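Local atomic coordinates of putative uncharacterized protein (Emericella nidulans, PDB entry 3PGB), a protein that probably oxidises primary amines with the help of a bound copper ion and a topaquinone cofactor formed from one of its own side chains. Residues A[548-553]-A[602-607]; A[541-546]-A[685-690]. All blocks are in the same frame, centred on the assembly; numbering follows the deposited sequence.

Contact 1: A[548-553]-A[602-607]; sequences NNTIEL and VNQDKP. With NAG (2-acetamido-2-deoxy-beta-D-glucopyranose), chain C.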
loop_
_atom_site.group_PDB
_atom_site.type_symbol
_atom_site.label_atom_id
_atom_site.label_comp_id
_atom_site.label_asym_id
_atom_site.label_seq_id
_atom_site.Cartn_x
_atom_site.Cartn_y
_atom_site.Cartn_z
ATOM N N ASN A 548 2.802 19.987 23.639
ATOM C CA ASN A 548 2.791 18.958 24.697
ATOM C C ASN A 548 1.988 17.706 24.293
ATOM O O ASN A 548 0.762 17.680 24.433
ATOM C CB ASN A 548 2.257 19.540 26.025
ATOM C CG ASN A 548 3.175 20.624 26.624
ATOM O OD1 ASN A 548 4.368 20.692 26.320
ATOM N ND2 ASN A 548 2.614 21.459 27.497
ATOM N N ASN A 549 2.691 16.682 23.791
ATOM C CA ASN A 549 2.074 15.431 23.317
ATOM C C ASN A 549 2.592 14.164 24.021
ATOM O O ASN A 549 3.587 14.210 24.755
ATOM C CB ASN A 549 2.308 15.271 21.814
ATOM C CG ASN A 549 1.676 16.376 20.993
ATOM O OD1 ASN A 549 2.038 16.576 19.831
ATOM N ND2 ASN A 549 0.727 17.099 21.585
ATOM N N THR A 550 1.908 13.039 23.781
ATOM C CA THR A 550 2.338 11.722 24.263
ATOM C C THR A 550 2.104 10.653 23.197
ATOM O O THR A 550 1.128 10.723 22.455
ATOM C CB THR A 550 1.569 11.295 25.535
ATOM O OG1 THR A 550 1.614 12.343 26.511
ATOM C CG2 THR A 550 2.167 10.016 26.126
ATOM N N ILE A 551 2.992 9.666 23.124
ATOM C CA ILE A 551 2.788 8.522 22.243
ATOM C C ILE A 551 1.995 7.457 22.984
ATOM O O ILE A 551 2.377 7.057 24.076
ATOM C CB ILE A 551 4.111 7.896 21.777
ATOM C CG1 ILE A 551 4.913 8.889 20.926
ATOM C CG2 ILE A 551 3.841 6.614 21.008
ATOM C CD1 ILE A 551 4.159 9.484 19.761
ATOM N N GLU A 552 0.885 7.015 22.400
ATOM C CA GLU A 552 0.098 5.934 22.978
ATOM C C GLU A 552 0.150 4.751 22.034
ATOM O O GLU A 552 -0.011 4.913 20.823
ATOM C CB GLU A 552 -1.354 6.345 23.207
ATOM C CG GLU A 552 -2.150 5.294 23.988
ATOM C CD GLU A 552 -3.589 5.696 24.264
ATOM O OE1 GLU A 552 -4.206 5.131 25.196
ATOM O OE2 GLU A 552 -4.112 6.576 23.552
ATOM N N LEU A 553 0.390 3.572 22.599
ATOM C CA LEU A 553 0.344 2.325 21.852
ATOM C C LEU A 553 -0.977 1.657 22.180
ATOM O O LEU A 553 -1.271 1.386 23.348
ATOM C CB LEU A 553 1.513 1.410 22.224
ATOM C CG LEU A 553 2.911 2.024 22.091
ATOM C CD1 LEU A 553 3.976 1.054 22.599
ATOM C CD2 LEU A 553 3.185 2.433 20.654
ATOM N N VAL A 602 -0.683 11.606 20.541
ATOM C CA VAL A 602 -1.861 12.216 21.167
ATOM C C VAL A 602 -1.506 13.356 22.116
ATOM O O VAL A 602 -0.346 13.542 22.480
ATOM C CB VAL A 602 -2.684 11.176 21.970
ATOM C CG1 VAL A 602 -2.945 9.935 21.140
ATOM C CG2 VAL A 602 -1.979 10.815 23.262
ATOM N N ASN A 603 -2.521 14.119 22.509
ATOM C CA ASN A 603 -2.374 15.134 23.544
ATOM C C ASN A 603 -3.318 14.801 24.687
ATOM O O ASN A 603 -4.533 14.982 24.576
ATOM C CB ASN A 603 -2.664 16.529 22.994
ATOM C CG ASN A 603 -2.410 17.624 24.015
ATOM O OD1 ASN A 603 -2.453 17.387 25.219
ATOM N ND2 ASN A 603 -2.153 18.831 23.534
ATOM N N GLN A 604 -2.746 14.309 25.785
ATOM C CA GLN A 604 -3.531 13.881 26.935
ATOM C C GLN A 604 -4.252 15.027 27.629
ATOM O O GLN A 604 -5.227 14.802 28.324
ATOM C CB GLN A 604 -2.646 13.167 27.950
ATOM C CG GLN A 604 -2.048 11.865 27.469
ATOM C CD GLN A 604 -1.270 11.174 28.565
ATOM O OE1 GLN A 604 -1.851 10.529 29.441
ATOM N NE2 GLN A 604 0.058 11.312 28.534
ATOM N N ASP A 605 -3.765 16.250 27.445
ATOM C CA ASP A 605 -4.364 17.430 28.072
ATOM C C ASP A 605 -5.501 18.022 27.243
ATOM O O ASP A 605 -6.150 18.977 27.679
ATOM C CB ASP A 605 -3.288 18.492 28.324
ATOM C CG ASP A 605 -2.212 18.014 29.292
ATOM O OD1 ASP A 605 -2.468 17.033 30.021
ATOM O OD2 ASP A 605 -1.116 18.624 29.331
ATOM N N LYS A 606 -5.745 17.460 26.058
ATOM C CA LYS A 606 -6.853 17.895 25.207
ATOM C C LYS A 606 -7.710 16.699 24.771
ATOM O O LYS A 606 -7.773 16.373 23.590
ATOM C CB LYS A 606 -6.318 18.651 23.989
ATOM C CG LYS A 606 -5.725 20.032 24.307
ATOM C CD LYS A 606 -6.792 21.127 24.344
ATOM C CE LYS A 606 -6.170 22.525 24.364
ATOM N NZ LYS A 606 -5.388 22.846 23.120
ATOM N N PRO A 607 -8.387 16.052 25.730
ATOM C CA PRO A 607 -9.260 14.940 25.390
ATOM C C PRO A 607 -10.569 15.430 24.785
ATOM O O PRO A 607 -10.951 16.577 24.999
ATOM C CB PRO A 607 -9.522 14.291 26.745
ATOM C CG PRO A 607 -9.515 15.445 27.698
ATOM C CD PRO A 607 -8.491 16.413 27.158
HETATM C C1 NAG C . 1.778 12.361 32.382
HETATM C C2 NAG C . 1.847 12.551 33.887
HETATM C C3 NAG C . 0.424 12.477 34.426
HETATM C C4 NAG C . -0.451 13.552 33.787
HETATM C C5 NAG C . -0.275 13.615 32.267
HETATM C C6 NAG C . -0.671 14.995 31.770
HETATM C C7 NAG C . 3.632 11.749 35.387
HETATM C C8 NAG C . 4.381 10.548 35.893
HETATM N N2 NAG C . 2.675 11.513 34.482
HETATM O O3 NAG C . 0.445 12.645 35.823
HETATM O O4 NAG C . -1.815 13.270 34.064
HETATM O O5 NAG C . 1.041 13.410 31.800
HETATM O O6 NAG C . -1.999 14.917 31.332
HETATM O O7 NAG C . 3.913 12.870 35.814
HETATM O O HOH W 1 -0.708 20.778 27.750
#
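T550 and V602 form an antiparallel hydrogen-bonded pair, with T550 N reaching V602 O at 2.7 Å and V602 N reaching T550 O at 2.8 Å. Both side chains lie on the same face of the sheet. The beta-branched shapes suit an extended backbone, and V602 brings CG2 to 3.2 Å from T550 O. Beyond the pair, Q604 reaches back. Its extended chain carries the amide to T550, and NE2 gives a hydrogen to OG1 at 2.8 Å, with the hydroxyl oxygen lying almost in the amide plane. T550 can meet it because OG1 sits beside its own backbone N (chi1 -51°). The same hydroxyl also bonds Q685 OE1, and Q604 NE2 also bonds N684 OD1.

On the next pair of residues, the side chains of N549 and N603 cross at about a right angle, their amide planes 58° apart. N549 ND2 rests 3.7 Å from N603 CB, while its OD1 accepts from I544 N. With CG anti to the backbone N (chi1 -175°), the N603 amide places OD1 where it accepts from D605 N at 2.8 Å and also from Q685 NE2, while ND2 donates to I544 O. Asparagine fits here because one short amide supplies both an acceptor and a donor. O6 of the N-acetylglucosamine donates to D605 OD1 at 2.5 Å, a short distance. The whole is an antiparallel strand pair that runs on into an Asx turn at N603, within a type I beta turn from N603 to K606, beside a glycan attached to the protein.

Contact 2: A[541-546]-A[685-690]; sequences DFDILG and QTDLVV. With CA (calcium ion), chain F.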
loop_
_atom_site.group_PDB
_atom_site.type_symbol
_atom_site.label_atom_id
_atom_site.label_comp_id
_atom_site.label_asym_id
_atom_site.label_seq_id
_atom_site.Cartn_x
_atom_site.Cartn_y
_atom_site.Cartn_z
ATOM N N ASP A 541 7.559 16.108 13.168
ATOM C CA ASP A 541 7.393 16.868 14.403
ATOM C C ASP A 541 5.923 17.193 14.633
ATOM O O ASP A 541 5.498 18.338 14.459
ATOM C CB ASP A 541 8.233 18.154 14.358
ATOM C CG ASP A 541 8.251 18.896 15.687
ATOM O OD1 ASP A 541 7.688 18.395 16.682
ATOM O OD2 ASP A 541 8.828 19.999 15.734
ATOM N N PHE A 542 5.150 16.188 15.034
ATOM C CA PHE A 542 3.742 16.402 15.365
ATOM C C PHE A 542 3.627 17.312 16.578
ATOM O O PHE A 542 4.274 17.060 17.592
ATOM C CB PHE A 542 3.038 15.083 15.701
ATOM C CG PHE A 542 2.952 14.130 14.554
ATOM C CD1 PHE A 542 1.874 14.165 13.690
ATOM C CD2 PHE A 542 3.945 13.198 14.344
ATOM C CE1 PHE A 542 1.796 13.292 12.632
ATOM C CE2 PHE A 542 3.873 12.326 13.298
ATOM C CZ PHE A 542 2.798 12.374 12.434
ATOM N N ASP A 543 2.816 18.361 16.479
ATOM C CA ASP A 543 2.447 19.175 17.635
ATOM C C ASP A 543 0.931 19.151 17.754
ATOM O O ASP A 543 0.252 20.139 17.446
ATOM C CB ASP A 543 2.949 20.614 17.483
ATOM C CG ASP A 543 4.462 20.735 17.614
ATOM O OD1 ASP A 543 5.138 19.774 18.052
ATOM O OD2 ASP A 543 4.984 21.817 17.283
ATOM N N ILE A 544 0.396 18.022 18.210
ATOM C CA ILE A 544 -1.050 17.812 18.191
ATOM C C ILE A 544 -1.736 18.729 19.204
ATOM O O ILE A 544 -1.563 18.576 20.416
ATOM C CB ILE A 544 -1.437 16.333 18.466
ATOM C CG1 ILE A 544 -0.728 15.383 17.488
ATOM C CG2 ILE A 544 -2.946 16.150 18.370
ATOM C CD1 ILE A 544 -0.940 15.710 16.026
ATOM N N LEU A 545 -2.509 19.683 18.689
ATOM C CA LEU A 545 -3.217 20.657 19.519
ATOM C C LEU A 545 -2.253 21.323 20.514
ATOM O O LEU A 545 -2.591 21.531 21.680
ATOM C CB LEU A 545 -4.396 19.987 20.241
ATOM C CG LEU A 545 -5.480 19.372 19.341
ATOM C CD1 LEU A 545 -6.426 18.442 20.112
ATOM C CD2 LEU A 545 -6.270 20.467 18.618
ATOM N N GLY A 546 -1.056 21.653 20.034
ATOM C CA GLY A 546 0.002 22.209 20.872
ATOM C C GLY A 546 1.206 21.280 20.945
ATOM O O GLY A 546 1.130 20.122 20.539
ATOM N N GLN A 685 3.643 14.048 27.789
ATOM C CA GLN A 685 3.147 15.406 27.573
ATOM C C GLN A 685 4.260 16.448 27.517
ATOM O O GLN A 685 4.228 17.463 28.215
ATOM C CB GLN A 685 2.083 15.763 28.615
ATOM C CG GLN A 685 0.773 15.044 28.375
ATOM C CD GLN A 685 0.145 15.409 27.051
ATOM O OE1 GLN A 685 0.098 14.596 26.131
ATOM N NE2 GLN A 685 -0.340 16.641 26.945
ATOM N N THR A 686 5.250 16.166 26.677
ATOM C CA THR A 686 6.271 17.136 26.311
ATOM C C THR A 686 6.290 17.217 24.796
ATOM O O THR A 686 5.529 16.507 24.131
ATOM C CB THR A 686 7.671 16.726 26.817
ATOM O OG1 THR A 686 8.174 15.640 26.033
ATOM C CG2 THR A 686 7.615 16.317 28.289
ATOM N N ASP A 687 7.157 18.077 24.258
ATOM C CA ASP A 687 7.306 18.223 22.812
ATOM C C ASP A 687 8.133 17.062 22.278
ATOM O O ASP A 687 9.319 16.949 22.564
ATOM C CB ASP A 687 7.961 19.571 22.470
ATOM C CG ASP A 687 7.951 19.883 20.970
ATOM O OD1 ASP A 687 7.744 18.956 20.151
ATOM O OD2 ASP A 687 8.147 21.066 20.611
ATOM N N LEU A 688 7.503 16.201 21.490
ATOM C CA LEU A 688 8.192 15.032 20.943
ATOM C C LEU A 688 8.351 15.140 19.431
ATOM O O LEU A 688 7.638 15.902 18.768
ATOM C CB LEU A 688 7.469 13.732 21.337
ATOM C CG LEU A 688 5.951 13.649 21.169
ATOM C CD1 LEU A 688 5.574 13.557 19.694
ATOM C CD2 LEU A 688 5.380 12.461 21.955
ATOM N N VAL A 689 9.314 14.391 18.905
ATOM C CA VAL A 689 9.517 14.257 17.472
ATOM C C VAL A 689 9.466 12.775 17.145
ATOM O O VAL A 689 10.149 11.971 17.784
ATOM C CB VAL A 689 10.884 14.812 17.043
ATOM C CG1 VAL A 689 11.077 14.659 15.540
ATOM C CG2 VAL A 689 11.016 16.249 17.450
ATOM N N VAL A 690 8.645 12.407 16.168
ATOM C CA VAL A 690 8.590 11.036 15.696
ATOM C C VAL A 690 9.476 10.922 14.461
ATOM O O VAL A 690 9.269 11.622 13.478
ATOM C CB VAL A 690 7.157 10.618 15.372
ATOM C CG1 VAL A 690 7.111 9.154 14.938
ATOM C CG2 VAL A 690 6.265 10.853 16.579
HETATM CA CA CA F . 6.346 17.924 18.576
HETATM O O HOH W 2 4.759 16.911 20.255
#
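D541 and L688 meet through a calcium ion, in a six-ligand site set where the antiparallel strands 532-542 and 686-698 diverge: the CA atoms of D541 and V689 are 4.6 Å apart, those of D543 and D687 7.2 Å. No hydrogen bond joins the two segments, so the metal makes the polar link.

Three carboxylates each give one oxygen, OD1, to calcium, D543 and D687 with their planes 78° apart. Aspartate suits these places: its short side chain brings an anionic oxygen to the metal close to the backbone, and every OD2 is left to form a salt bridge with K114 NZ, whose charge would offset part of theirs. D541 and D687 reach in with CG anti to the backbone N, whereas D543 keeps CG beside it (chi1 -71°). The other protein ligands are carbonyls, F542 O at 2.5 Å and L688 O at 2.4 Å, so both side chains can pack among apolar neighbours such as V601.

F542 CD2 lies 4.0 Å from V690 CG2, which approaches the ring obliquely; F719 packs edge-to-face with that ring.

A water completes the shell at 2.5 Å from calcium and accepts from L688 N at 3.1 Å.

In the fold
Contacts 1 and 2 have their centres about 8 Å apart, and contact 1 is nested inside the chain loop that contact 2 closes. Strand 548-562 pairs with both 597-603 and 686-698, so it lies between the two and is the neighbour of both. Two probable hydrogen bonds stitch the contacts together: N549 OD1 to I544 N, 2.7 Å, and T550 OG1 to Q685 OE1, 2.7 Å. The nearest side-chain atom of N549 is about 5 Å from the calcium, beyond its ligand shell. The copper site uses the same strand pair as contact 2, at the opposite end: H532 and H534 lie at the start of strand 532-542, and H698 is the last residue of strand 686-698.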